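Side-chain contacts in glycerol dehydratase (Clostridium butyricum, PDB 1R9D), which probably dehydrates glycerol to 3-hydroxypropionaldehyde by glycyl-radical chemistry, without the help of coenzyme B12: residues A[10-15]-A[236-241]; A[69-74]-A[304-309]; A[551-556]-A[637-642]; A[667-672]-A[690-695]. All blocks are in the same frame, centred on the assembly; numbering follows the deposited sequence.

Interaction 1 (A[10-15]-A[236-241]); sequences TERINI and AKRKAE
R12, on the first turn of helix 11-22, reaches across to E241 of helix 236-252, and with R238 the three side chains form a salt-bridge network at the surface of the protein. The helices themselves stay well apart, with the CA atoms of R12 and R238 still 11.3 Å from each other, so long charged side chains do the joining.

Along 236-241, R238 is the first to take part. A bend at chi2 (52°) folds its chain back alongside E241, one turn further on, where NH1 gives E241 OE1 a bond of 2.7 Å. OE1 lies near the plane of the R238 guanidinium and accepts on its anti lone pair, the one away from OE2. R238 NH1 and R12 NH1 are 4.0 Å apart, two positive groups gathered round one carboxylate. R238 NH1 also bonds the carbonyl oxygen of E70, and R12 NH1 that of Q69, so the loop behind the network is tied in as well.

E241 carries the contact. R12 arrives from the opposite direction and grips the carboxylate end-on, one nitrogen to each oxygen, but the two flat groups are turned 69° against each other, so both donors come from above the carboxylate plane. OE1 thus accepts from two arginines, which probably favours the charged form of E241. Of the two bonds from R12, NH1 to E241 OE1 is the longer at 3.1 Å, while NH2 to E241 OE2 measures 2.9 Å and is nearly straight, at 165°.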
loop_
_atom_site.group_PDB
_atom_site.type_symbol
_atom_site.label_atom_id
_atom_site.label_comp_id
_atom_site.label_asym_id
_atom_site.label_seq_id
_atom_site.Cartn_x
_atom_site.Cartn_y
_atom_site.Cartn_z
ATOM N N THR A 10 28.817 -18.108 -40.094
ATOM C CA THR A 10 30.243 -17.815 -39.946
ATOM C C THR A 10 30.863 -18.610 -38.803
ATOM O O THR A 10 30.168 -19.067 -37.895
ATOM C CB THR A 10 30.495 -16.316 -39.658
ATOM O OG1 THR A 10 29.936 -15.973 -38.384
ATOM C CG2 THR A 10 29.870 -15.448 -40.731
ATOM N N GLU A 11 32.183 -18.767 -38.848
ATOM C CA GLU A 11 32.893 -19.494 -37.808
ATOM C C GLU A 11 32.646 -18.836 -36.451
ATOM O O GLU A 11 32.628 -19.506 -35.423
ATOM C CB GLU A 11 34.393 -19.524 -38.121
ATOM C CG GLU A 11 35.243 -20.217 -37.070
ATOM C CD GLU A 11 34.668 -21.550 -36.628
ATOM O OE1 GLU A 11 34.159 -22.301 -37.488
ATOM O OE2 GLU A 11 34.737 -21.852 -35.416
ATOM N N ARG A 12 32.452 -17.521 -36.461
ATOM C CA ARG A 12 32.195 -16.778 -35.230
ATOM C C ARG A 12 30.987 -17.371 -34.512
ATOM O O ARG A 12 31.008 -17.581 -33.302
ATOM C CB ARG A 12 31.912 -15.305 -35.532
ATOM C CG ARG A 12 31.729 -14.454 -34.276
ATOM C CD ARG A 12 30.999 -13.152 -34.572
ATOM N NE ARG A 12 31.672 -12.341 -35.582
ATOM C CZ ARG A 12 32.811 -11.680 -35.385
ATOM N NH1 ARG A 12 33.417 -11.728 -34.207
ATOM N NH2 ARG A 12 33.336 -10.959 -36.370
ATOM N N ILE A 13 29.930 -17.637 -35.270
ATOM C CA ILE A 13 28.715 -18.200 -34.691
ATOM C C ILE A 13 28.988 -19.562 -34.059
ATOM O O ILE A 13 28.475 -19.867 -32.982
ATOM C CB ILE A 13 27.607 -18.321 -35.759
ATOM C CG1 ILE A 13 27.350 -16.947 -36.382
ATOM C CG2 ILE A 13 26.331 -18.874 -35.138
ATOM C CD1 ILE A 13 27.113 -15.834 -35.361
ATOM N N ASN A 14 29.805 -20.384 -34.713
ATOM C CA ASN A 14 30.119 -21.693 -34.155
ATOM C C ASN A 14 30.866 -21.549 -32.832
ATOM O O ASN A 14 30.649 -22.323 -31.898
ATOM C CB ASN A 14 30.957 -22.519 -35.136
ATOM C CG ASN A 14 30.228 -22.791 -36.438
ATOM O OD1 ASN A 14 29.024 -23.054 -36.444
ATOM N ND2 ASN A 14 30.954 -22.740 -37.548
ATOM N N ILE A 15 31.746 -20.556 -32.754
ATOM C CA ILE A 15 32.515 -20.315 -31.537
ATOM C C ILE A 15 31.615 -19.838 -30.396
ATOM O O ILE A 15 31.729 -20.310 -29.265
ATOM C CB ILE A 15 33.621 -19.265 -31.779
ATOM C CG1 ILE A 15 34.646 -19.818 -32.774
ATOM C CG2 ILE A 15 34.303 -18.907 -30.458
ATOM C CD1 ILE A 15 35.690 -18.815 -33.202
ATOM N N ALA A 236 44.353 -7.066 -35.359
ATOM C CA ALA A 236 43.790 -5.856 -35.940
ATOM C C ALA A 236 42.292 -5.948 -36.227
ATOM O O ALA A 236 41.553 -4.995 -35.993
ATOM C CB ALA A 236 44.538 -5.503 -37.216
ATOM N N LYS A 237 41.843 -7.089 -36.737
ATOM C CA LYS A 237 40.430 -7.254 -37.055
ATOM C C LYS A 237 39.547 -7.180 -35.810
ATOM O O LYS A 237 38.578 -6.421 -35.773
ATOM C CB LYS A 237 40.198 -8.584 -37.779
ATOM C CG LYS A 237 38.762 -8.773 -38.247
ATOM C CD LYS A 237 38.583 -10.067 -39.022
ATOM C CE LYS A 237 37.144 -10.214 -39.497
ATOM N NZ LYS A 237 36.953 -11.431 -40.334
ATOM N N ARG A 238 39.885 -7.968 -34.795
ATOM C CA ARG A 238 39.118 -7.989 -33.557
ATOM C C ARG A 238 39.218 -6.651 -32.827
ATOM O O ARG A 238 38.251 -6.190 -32.218
ATOM C CB ARG A 238 39.606 -9.132 -32.656
ATOM C CG ARG A 238 38.819 -9.306 -31.361
ATOM C CD ARG A 238 37.317 -9.398 -31.627
ATOM N NE ARG A 238 36.545 -9.564 -30.397
ATOM C CZ ARG A 238 35.227 -9.400 -30.319
ATOM N NH1 ARG A 238 34.535 -9.064 -31.399
ATOM N NH2 ARG A 238 34.602 -9.575 -29.164
ATOM N N LYS A 239 40.390 -6.026 -32.890
ATOM C CA LYS A 239 40.586 -4.740 -32.238
ATOM C C LYS A 239 39.608 -3.727 -32.828
ATOM O O LYS A 239 39.013 -2.929 -32.102
ATOM C CB LYS A 239 42.031 -4.262 -32.436
ATOM C CG LYS A 239 42.395 -3.038 -31.623
ATOM C CD LYS A 239 43.873 -2.696 -31.781
ATOM C CE LYS A 239 44.265 -1.547 -30.871
ATOM N NZ LYS A 239 45.703 -1.198 -31.011
ATOM N N ALA A 240 39.432 -3.774 -34.146
ATOM C CA ALA A 240 38.516 -2.866 -34.826
ATOM C C ALA A 240 37.074 -3.167 -34.420
ATOM O O ALA A 240 36.250 -2.258 -34.299
ATOM C CB ALA A 240 38.671 -2.996 -36.335
ATOM N N GLU A 241 36.776 -4.446 -34.216
ATOM C CA GLU A 241 35.435 -4.868 -33.810
ATOM C C GLU A 241 35.106 -4.304 -32.430
ATOM O O GLU A 241 34.043 -3.720 -32.226
ATOM C CB GLU A 241 35.346 -6.399 -33.774
ATOM C CG GLU A 241 35.152 -7.052 -35.139
ATOM C CD GLU A 241 35.317 -8.565 -35.108
ATOM O OE1 GLU A 241 35.158 -9.176 -34.028
ATOM O OE2 GLU A 241 35.595 -9.150 -36.177
#

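Interaction 2 (A[69-74]-A[304-309])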
loop_
_atom_site.group_PDB
_atom_site.type_symbol
_atom_site.label_atom_id
_atom_site.label_comp_id
_atom_site.label_asym_id
_atom_site.label_seq_id
_atom_site.Cartn_x
_atom_site.Cartn_y
_atom_site.Cartn_z
ATOM N N GLN A 69 34.988 -12.939 -29.097
ATOM C CA GLN A 69 34.379 -12.891 -30.425
ATOM C C GLN A 69 32.946 -12.357 -30.529
ATOM O O GLN A 69 32.336 -12.429 -31.593
ATOM C CB GLN A 69 34.448 -14.278 -31.077
ATOM C CG GLN A 69 35.864 -14.823 -31.253
ATOM C CD GLN A 69 36.788 -13.837 -31.955
ATOM O OE1 GLN A 69 36.454 -13.295 -33.012
ATOM N NE2 GLN A 69 37.961 -13.605 -31.368
ATOM N N GLU A 70 32.410 -11.815 -29.441
ATOM C CA GLU A 70 31.050 -11.277 -29.473
ATOM C C GLU A 70 30.938 -9.982 -30.276
ATOM O O GLU A 70 31.838 -9.140 -30.244
ATOM C CB GLU A 70 30.538 -11.017 -28.050
ATOM C CG GLU A 70 29.944 -12.232 -27.348
ATOM C CD GLU A 70 29.312 -11.885 -26.005
ATOM O OE1 GLU A 70 28.446 -12.657 -25.539
ATOM O OE2 GLU A 70 29.686 -10.848 -25.410
ATOM N N LEU A 71 29.830 -9.834 -31.002
ATOM C CA LEU A 71 29.563 -8.623 -31.770
ATOM C C LEU A 71 28.489 -7.848 -31.002
ATOM O O LEU A 71 28.456 -6.616 -31.013
ATOM C CB LEU A 71 29.056 -8.955 -33.177
ATOM C CG LEU A 71 30.055 -9.482 -34.213
ATOM C CD1 LEU A 71 29.323 -9.823 -35.500
ATOM C CD2 LEU A 71 31.127 -8.436 -34.479
ATOM N N ILE A 72 27.613 -8.591 -30.335
ATOM C CA ILE A 72 26.538 -8.013 -29.530
ATOM C C ILE A 72 26.912 -8.307 -28.082
ATOM O O ILE A 72 27.055 -9.466 -27.700
ATOM C CB ILE A 72 25.173 -8.674 -29.858
ATOM C CG1 ILE A 72 24.769 -8.356 -31.302
ATOM C CG2 ILE A 72 24.106 -8.202 -28.863
ATOM C CD1 ILE A 72 24.471 -6.884 -31.563
ATOM N N VAL A 73 27.071 -7.264 -27.273
ATOM C CA VAL A 73 27.474 -7.456 -25.886
ATOM C C VAL A 73 26.394 -7.220 -24.835
ATOM O O VAL A 73 25.407 -6.531 -25.081
ATOM C CB VAL A 73 28.695 -6.563 -25.545
ATOM C CG1 VAL A 73 29.884 -6.965 -26.408
ATOM C CG2 VAL A 73 28.354 -5.100 -25.773
ATOM N N GLY A 74 26.615 -7.796 -23.658
ATOM C CA GLY A 74 25.681 -7.678 -22.553
ATOM C C GLY A 74 25.446 -9.058 -21.972
ATOM O O GLY A 74 24.706 -9.861 -22.548
ATOM N N ASP A 304 23.896 -8.123 -46.499
ATOM C CA ASP A 304 23.002 -9.131 -45.942
ATOM C C ASP A 304 23.752 -10.140 -45.087
ATOM O O ASP A 304 23.237 -10.603 -44.067
ATOM C CB ASP A 304 22.248 -9.862 -47.054
ATOM C CG ASP A 304 21.305 -8.954 -47.812
ATOM O OD1 ASP A 304 20.758 -8.018 -47.193
ATOM O OD2 ASP A 304 21.099 -9.184 -49.023
ATOM N N LYS A 305 24.971 -10.480 -45.493
ATOM C CA LYS A 305 25.752 -11.445 -44.738
ATOM C C LYS A 305 26.044 -10.961 -43.318
ATOM O O LYS A 305 25.982 -11.742 -42.368
ATOM C CB LYS A 305 27.070 -11.762 -45.454
ATOM C CG LYS A 305 27.845 -12.879 -44.775
ATOM C CD LYS A 305 29.096 -13.282 -45.539
ATOM C CE LYS A 305 29.783 -14.455 -44.847
ATOM N NZ LYS A 305 31.028 -14.887 -45.542
ATOM N N PHE A 306 26.362 -9.678 -43.170
ATOM C CA PHE A 306 26.655 -9.134 -41.848
ATOM C C PHE A 306 25.370 -8.943 -41.046
ATOM O O PHE A 306 25.355 -9.150 -39.830
ATOM C CB PHE A 306 27.405 -7.802 -41.952
ATOM C CG PHE A 306 27.914 -7.292 -40.627
ATOM C CD1 PHE A 306 28.668 -8.119 -39.797
ATOM C CD2 PHE A 306 27.630 -6.000 -40.203
ATOM C CE1 PHE A 306 29.130 -7.667 -38.561
ATOM C CE2 PHE A 306 28.087 -5.536 -38.969
ATOM C CZ PHE A 306 28.838 -6.372 -38.145
ATOM N N ALA A 307 24.298 -8.545 -41.723
ATOM C CA ALA A 307 23.016 -8.363 -41.051
ATOM C C ALA A 307 22.606 -9.717 -40.484
ATOM O O ALA A 307 22.137 -9.814 -39.352
ATOM C CB ALA A 307 21.958 -7.861 -42.039
ATOM N N GLN A 308 22.802 -10.769 -41.274
ATOM C CA GLN A 308 22.456 -12.113 -40.832
ATOM C C GLN A 308 23.344 -12.561 -39.674
ATOM O O GLN A 308 22.873 -13.219 -38.751
ATOM C CB GLN A 308 22.573 -13.112 -41.987
ATOM C CG GLN A 308 22.159 -14.534 -41.613
ATOM C CD GLN A 308 20.669 -14.657 -41.303
ATOM O OE1 GLN A 308 19.822 -14.336 -42.135
ATOM N NE2 GLN A 308 20.350 -15.130 -40.103
ATOM N N GLU A 309 24.626 -12.211 -39.711
ATOM C CA GLU A 309 25.527 -12.603 -38.625
ATOM C C GLU A 309 25.119 -11.921 -37.315
ATOM O O GLU A 309 25.214 -12.516 -36.243
ATOM C CB GLU A 309 26.988 -12.260 -38.976
ATOM C CG GLU A 309 28.007 -12.675 -37.914
ATOM C CD GLU A 309 29.455 -12.495 -38.368
ATOM O OE1 GLU A 309 29.740 -11.517 -39.088
ATOM O OE2 GLU A 309 30.314 -13.326 -37.994
#
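L71 pushes a single methyl, CD1, into the angle between F306 and E309, two side chains one turn apart on helix 304-317. CD1 lies 3.7 Å from F306 CE1, approaching the ring obliquely, and 3.9 Å from E309 CD, so the leucine rests on the ring and on the carboxylate end of the glutamate, with E309 CG and OE1 almost as near. L71 and F306 meet from facing sides, whereas E309 lies square to the leucine. With CG of F306 anti to the backbone N (chi1 -171°), the ring swings out from the helix far enough for CE1 to meet the leucine; E309 OE1 sits at the edge of that ring, in its plane.

This is a loop packed against a helix within the pyruvate formate-lyase-like part of the chain. L71 also touches L310 and C313 of helix 304-317 and E241 of helix 236-252, so both helices share the buried leucine. The other oxygen of E309, OE2, is held from the start of helix 11-22: it accepts from T10 OG1 and forms a salt bridge with R12 NE. On the loop, the backbone oxygen of L71 is bonded by the hydroxyl of Y261.

Interaction 3 (A[551-556]-A[637-642])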
loop_
_atom_site.group_PDB
_atom_site.type_symbol
_atom_site.label_atom_id
_atom_site.label_comp_id
_atom_site.label_asym_id
_atom_site.label_seq_id
_atom_site.Cartn_x
_atom_site.Cartn_y
_atom_site.Cartn_z
ATOM N N VAL A 551 -4.828 -28.693 -17.736
ATOM C CA VAL A 551 -3.971 -29.779 -18.208
ATOM C C VAL A 551 -4.709 -31.113 -18.136
ATOM O O VAL A 551 -5.306 -31.434 -17.111
ATOM C CB VAL A 551 -2.695 -29.880 -17.344
ATOM C CG1 VAL A 551 -1.776 -30.980 -17.881
ATOM C CG2 VAL A 551 -1.984 -28.528 -17.325
ATOM N N GLY A 552 -4.676 -31.870 -19.233
ATOM C CA GLY A 552 -5.320 -33.176 -19.274
ATOM C C GLY A 552 -6.568 -33.286 -20.137
ATOM O O GLY A 552 -7.439 -34.116 -19.863
ATOM N N VAL A 553 -6.656 -32.484 -21.195
ATOM C CA VAL A 553 -7.842 -32.504 -22.058
ATOM C C VAL A 553 -8.206 -33.862 -22.674
ATOM O O VAL A 553 -9.366 -34.266 -22.626
ATOM C CB VAL A 553 -7.729 -31.454 -23.194
ATOM C CG1 VAL A 553 -8.968 -31.526 -24.096
ATOM C CG2 VAL A 553 -7.623 -30.054 -22.594
ATOM N N ALA A 554 -7.241 -34.565 -23.259
ATOM C CA ALA A 554 -7.551 -35.859 -23.862
ATOM C C ALA A 554 -7.973 -36.861 -22.793
ATOM O O ALA A 554 -8.855 -37.692 -23.024
ATOM C CB ALA A 554 -6.353 -36.393 -24.633
ATOM N N ASN A 555 -7.353 -36.778 -21.618
ATOM C CA ASN A 555 -7.690 -37.695 -20.536
ATOM C C ASN A 555 -9.139 -37.493 -20.080
ATOM O O ASN A 555 -9.841 -38.458 -19.768
ATOM C CB ASN A 555 -6.734 -37.511 -19.350
ATOM C CG ASN A 555 -5.278 -37.709 -19.741
ATOM O OD1 ASN A 555 -4.579 -36.755 -20.078
ATOM N ND2 ASN A 555 -4.821 -38.960 -19.719
ATOM N N ILE A 556 -9.588 -36.242 -20.053
ATOM C CA ILE A 556 -10.958 -35.947 -19.644
ATOM C C ILE A 556 -11.976 -36.415 -20.678
ATOM O O ILE A 556 -13.000 -36.997 -20.325
ATOM C CB ILE A 556 -11.146 -34.427 -19.361
ATOM C CG1 ILE A 556 -10.705 -34.112 -17.929
ATOM C CG2 ILE A 556 -12.612 -34.026 -19.519
ATOM C CD1 ILE A 556 -9.345 -34.643 -17.570
ATOM N N PRO A 637 -8.949 -18.522 -19.817
ATOM C CA PRO A 637 -8.312 -19.838 -19.775
ATOM C C PRO A 637 -7.402 -20.205 -20.939
ATOM O O PRO A 637 -7.562 -19.725 -22.054
ATOM C CB PRO A 637 -9.505 -20.780 -19.673
ATOM C CG PRO A 637 -10.516 -20.093 -20.564
ATOM C CD PRO A 637 -10.388 -18.638 -20.142
ATOM N N GLY A 638 -6.436 -21.068 -20.647
ATOM C CA GLY A 638 -5.529 -21.563 -21.662
ATOM C C GLY A 638 -5.497 -23.074 -21.481
ATOM O O GLY A 638 -5.971 -23.573 -20.458
ATOM N N LEU A 639 -4.957 -23.792 -22.462
ATOM C CA LEU A 639 -4.854 -25.248 -22.400
ATOM C C LEU A 639 -3.485 -25.686 -22.929
ATOM O O LEU A 639 -3.365 -26.125 -24.069
ATOM C CB LEU A 639 -5.975 -25.898 -23.233
ATOM C CG LEU A 639 -7.426 -25.608 -22.818
ATOM C CD1 LEU A 639 -8.363 -26.069 -23.918
ATOM C CD2 LEU A 639 -7.756 -26.304 -21.497
ATOM N N TYR A 640 -2.450 -25.525 -22.103
ATOM C CA TYR A 640 -1.084 -25.923 -22.465
ATOM C C TYR A 640 -0.408 -26.435 -21.192
ATOM O O TYR A 640 -0.806 -26.064 -20.086
ATOM C CB TYR A 640 -0.323 -24.766 -23.125
ATOM C CG TYR A 640 -0.018 -23.562 -22.262
ATOM C CD1 TYR A 640 1.064 -23.565 -21.385
ATOM C CD2 TYR A 640 -0.770 -22.393 -22.378
ATOM C CE1 TYR A 640 1.398 -22.425 -20.644
ATOM C CE2 TYR A 640 -0.450 -21.251 -21.646
ATOM C CZ TYR A 640 0.632 -21.272 -20.785
ATOM O OH TYR A 640 0.952 -20.136 -20.074
ATOM N N PRO A 641 0.640 -27.268 -21.324
ATOM C CA PRO A 641 1.223 -27.763 -20.079
ATOM C C PRO A 641 2.698 -27.565 -19.758
ATOM O O PRO A 641 3.131 -27.978 -18.683
ATOM C CB PRO A 641 0.944 -29.244 -20.193
ATOM C CG PRO A 641 1.395 -29.485 -21.640
ATOM C CD PRO A 641 0.915 -28.222 -22.415
ATOM N N SER A 642 3.466 -26.969 -20.659
ATOM C CA SER A 642 4.907 -26.857 -20.428
ATOM C C SER A 642 5.326 -28.327 -20.254
ATOM O O SER A 642 5.037 -29.146 -21.127
ATOM C CB SER A 642 5.212 -26.054 -19.164
ATOM O OG SER A 642 6.607 -25.803 -19.073
#
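V551 and P641 mark the closest approach of the two backbones, with their CA atoms 5.9 Å apart. V551 is the last residue of strand 543-551. The chain then turns through G552, whose positive phi (110°) suits a glycine and which takes the N-cap position, and enters helix 553-569; G552 O accepts from I556 N at 3.0 Å in the first turn. The 637-642 segment has no regular structure and runs on from strand 634-635, the parallel neighbour of strand 543-551.

The side chains meet in two apolar patches. V551 has CG1 anti to the backbone N (chi1 -178°) and CG2 beside it, which brings both methyls onto P641 CB, CG1 at 4.0 Å and CG2 at 4.2 Å; V551 CG2 also rests 3.9 Å from Y640 O. Further on, V553 CG2 touches L639 CD2 at 3.9 Å. In both pairs one side chain lies square to the other.

A strand passing through one glycine into a helix, beside a parallel strand, fits the alpha/beta barrel of the glycyl radical enzymes, and the contact is made where the chain leaves neighbouring strands. V551 also touches F450 of strand 449-452, as does Y640, and V553 leans on L453 at the start of helix 453-461. Y640 gives only its backbone to the valine. Its CB points away from 551-556, the phenol hydroxyl is hydrogen-bonded to the backbone oxygen of H446, and the side chain comes to about 3 Å from the bound glycerol.

Interaction 4 (A[667-672]-A[690-695])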
loop_
_atom_site.group_PDB
_atom_site.type_symbol
_atom_site.label_atom_id
_atom_site.label_comp_id
_atom_site.label_asym_id
_atom_site.label_seq_id
_atom_site.Cartn_x
_atom_site.Cartn_y
_atom_site.Cartn_z
ATOM N N ASP A 667 -0.441 -34.008 -23.243
ATOM C CA ASP A 667 0.113 -32.659 -23.367
ATOM C C ASP A 667 -0.786 -31.717 -24.180
ATOM O O ASP A 667 -1.158 -32.029 -25.307
ATOM C CB ASP A 667 1.501 -32.743 -24.013
ATOM C CG ASP A 667 1.501 -33.567 -25.294
ATOM O OD1 ASP A 667 1.696 -32.985 -26.380
ATOM O OD2 ASP A 667 1.297 -34.801 -25.216
ATOM N N GLY A 668 -1.129 -30.568 -23.601
ATOM C CA GLY A 668 -1.974 -29.605 -24.292
ATOM C C GLY A 668 -3.300 -30.209 -24.724
ATOM O O GLY A 668 -3.967 -30.871 -23.935
ATOM N N VAL A 669 -3.688 -29.977 -25.974
ATOM C CA VAL A 669 -4.933 -30.534 -26.489
ATOM C C VAL A 669 -4.644 -31.707 -27.426
ATOM O O VAL A 669 -5.502 -32.121 -28.204
ATOM C CB VAL A 669 -5.765 -29.462 -27.236
ATOM C CG1 VAL A 669 -6.211 -28.391 -26.248
ATOM C CG2 VAL A 669 -4.943 -28.843 -28.372
ATOM N N SER A 670 -3.423 -32.237 -27.344
ATOM C CA SER A 670 -3.011 -33.361 -28.185
ATOM C C SER A 670 -3.626 -34.669 -27.687
ATOM O O SER A 670 -3.847 -34.843 -26.494
ATOM C CB SER A 670 -1.481 -33.519 -28.156
ATOM O OG SER A 670 -0.814 -32.286 -28.346
ATOM N N PRO A 671 -3.913 -35.608 -28.604
ATOM C CA PRO A 671 -4.493 -36.896 -28.208
ATOM C C PRO A 671 -3.513 -37.634 -27.291
ATOM O O PRO A 671 -2.307 -37.371 -27.339
ATOM C CB PRO A 671 -4.670 -37.618 -29.544
ATOM C CG PRO A 671 -4.937 -36.493 -30.500
ATOM C CD PRO A 671 -3.915 -35.453 -30.070
ATOM N N SER A 672 -4.019 -38.537 -26.454
ATOM C CA SER A 672 -3.158 -39.308 -25.554
ATOM C C SER A 672 -2.269 -40.237 -26.374
ATOM O O SER A 672 -2.630 -40.631 -27.477
ATOM C CB SER A 672 -3.995 -40.143 -24.578
ATOM O OG SER A 672 -4.693 -39.321 -23.659
ATOM N N LEU A 690 -12.634 -28.739 -30.521
ATOM C CA LEU A 690 -12.636 -28.057 -29.231
ATOM C C LEU A 690 -12.906 -26.569 -29.473
ATOM O O LEU A 690 -12.767 -26.085 -30.597
ATOM C CB LEU A 690 -11.274 -28.212 -28.552
ATOM C CG LEU A 690 -10.717 -29.628 -28.406
ATOM C CD1 LEU A 690 -9.277 -29.550 -27.878
ATOM C CD2 LEU A 690 -11.604 -30.443 -27.473
ATOM N N ASP A 691 -13.294 -25.849 -28.424
ATOM C CA ASP A 691 -13.550 -24.410 -28.542
ATOM C C ASP A 691 -12.235 -23.656 -28.320
ATOM O O ASP A 691 -11.860 -23.362 -27.181
ATOM C CB ASP A 691 -14.581 -23.959 -27.500
ATOM C CG ASP A 691 -14.990 -22.502 -27.671
ATOM O OD1 ASP A 691 -14.247 -21.742 -28.326
ATOM O OD2 ASP A 691 -16.053 -22.112 -27.138
ATOM N N HIS A 692 -11.533 -23.354 -29.408
ATOM C CA HIS A 692 -10.257 -22.644 -29.329
ATOM C C HIS A 692 -10.423 -21.128 -29.184
ATOM O O HIS A 692 -9.441 -20.408 -28.989
ATOM C CB HIS A 692 -9.424 -22.948 -30.574
ATOM C CG HIS A 692 -8.984 -24.377 -30.672
ATOM N ND1 HIS A 692 -7.824 -24.841 -30.090
ATOM C CD2 HIS A 692 -9.549 -25.443 -31.289
ATOM C CE1 HIS A 692 -7.689 -26.131 -30.346
ATOM N NE2 HIS A 692 -8.722 -26.521 -31.073
ATOM N N PHE A 693 -11.658 -20.644 -29.288
ATOM C CA PHE A 693 -11.920 -19.212 -29.156
ATOM C C PHE A 693 -12.012 -18.787 -27.691
ATOM O O PHE A 693 -11.513 -17.729 -27.313
ATOM C CB PHE A 693 -13.235 -18.827 -29.861
ATOM C CG PHE A 693 -13.179 -18.908 -31.363
ATOM C CD1 PHE A 693 -13.330 -20.126 -32.018
ATOM C CD2 PHE A 693 -12.990 -17.757 -32.127
ATOM C CE1 PHE A 693 -13.298 -20.200 -33.413
ATOM C CE2 PHE A 693 -12.957 -17.816 -33.520
ATOM C CZ PHE A 693 -13.112 -19.040 -34.166
ATOM N N ILE A 694 -12.658 -19.610 -26.869
ATOM C CA ILE A 694 -12.830 -19.283 -25.454
ATOM C C ILE A 694 -11.513 -19.400 -24.686
ATOM O O ILE A 694 -11.276 -18.654 -23.735
ATOM C CB ILE A 694 -13.904 -20.189 -24.799
ATOM C CG1 ILE A 694 -14.312 -19.606 -23.444
ATOM C CG2 ILE A 694 -13.377 -21.608 -24.631
ATOM C CD1 ILE A 694 -15.516 -20.289 -22.811
ATOM N N ALA A 695 -10.665 -20.335 -25.106
ATOM C CA ALA A 695 -9.359 -20.531 -24.477
ATOM C C ALA A 695 -8.384 -19.541 -25.108
ATOM O O ALA A 695 -7.383 -19.931 -25.713
ATOM C CB ALA A 695 -8.877 -21.963 -24.706
#
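The imidazole of H692 meets V669 at its edge: V669 CG2 lies near the ring plane, 4.3 Å from H692 CE1, the carbon between the two ring nitrogens. Both nitrogens are bonded, ND1 to T699 OG1 and NE2 to V687 O, which fixes the ring's rotation and holds this edge against the valine. At chi1 -65° CG2 of V669 sits between the backbone N and the carbonyl carbon, which sends it to the histidine and leaves CG1 for the leucine. Closer still, L690 CD1 reaches V669 CB at 3.6 Å and V669 CG1 at 3.7 Å, the two side chains running antiparallel alongside each other.

A type II' beta turn from D667 to S670 places V669, third in it after G668, whose positive phi favours glycine. Both segments belong to the glycine radical region, and here the loops before and after helix 680-687 meet. D667 O receives S670 N and S670 OG, each at 3.1 Å, from opposite faces of the carbonyl plane. Past L690, F693 N closes an Asx turn on D691 OD1, nearly along its C-O axis, and I694 N, from above the carboxylate plane, widens it to an Asx motif.

The four contacts fall into two pairs on opposite sides of the chain's centre. Interactions 1 and 2 touch, their centres 9 Å apart, and their segments alternate along the sequence, so the N-terminal helix, the 69-74 loop and two later helices are laced together. Interactions 3 and 4 also touch, with centres 7 Å apart: P641 CD packs 3.3 Å from G668 N, and A554 CB lies 3.5 Å from S670 O, joining the pyruvate formate-lyase-like region to the glycine radical region. Interaction 3 is next to the bound glycerol, whereas the V669 side chain of interaction 4 is about 14 Å from it. Interactions 1 and 3 have centres 46 Å apart.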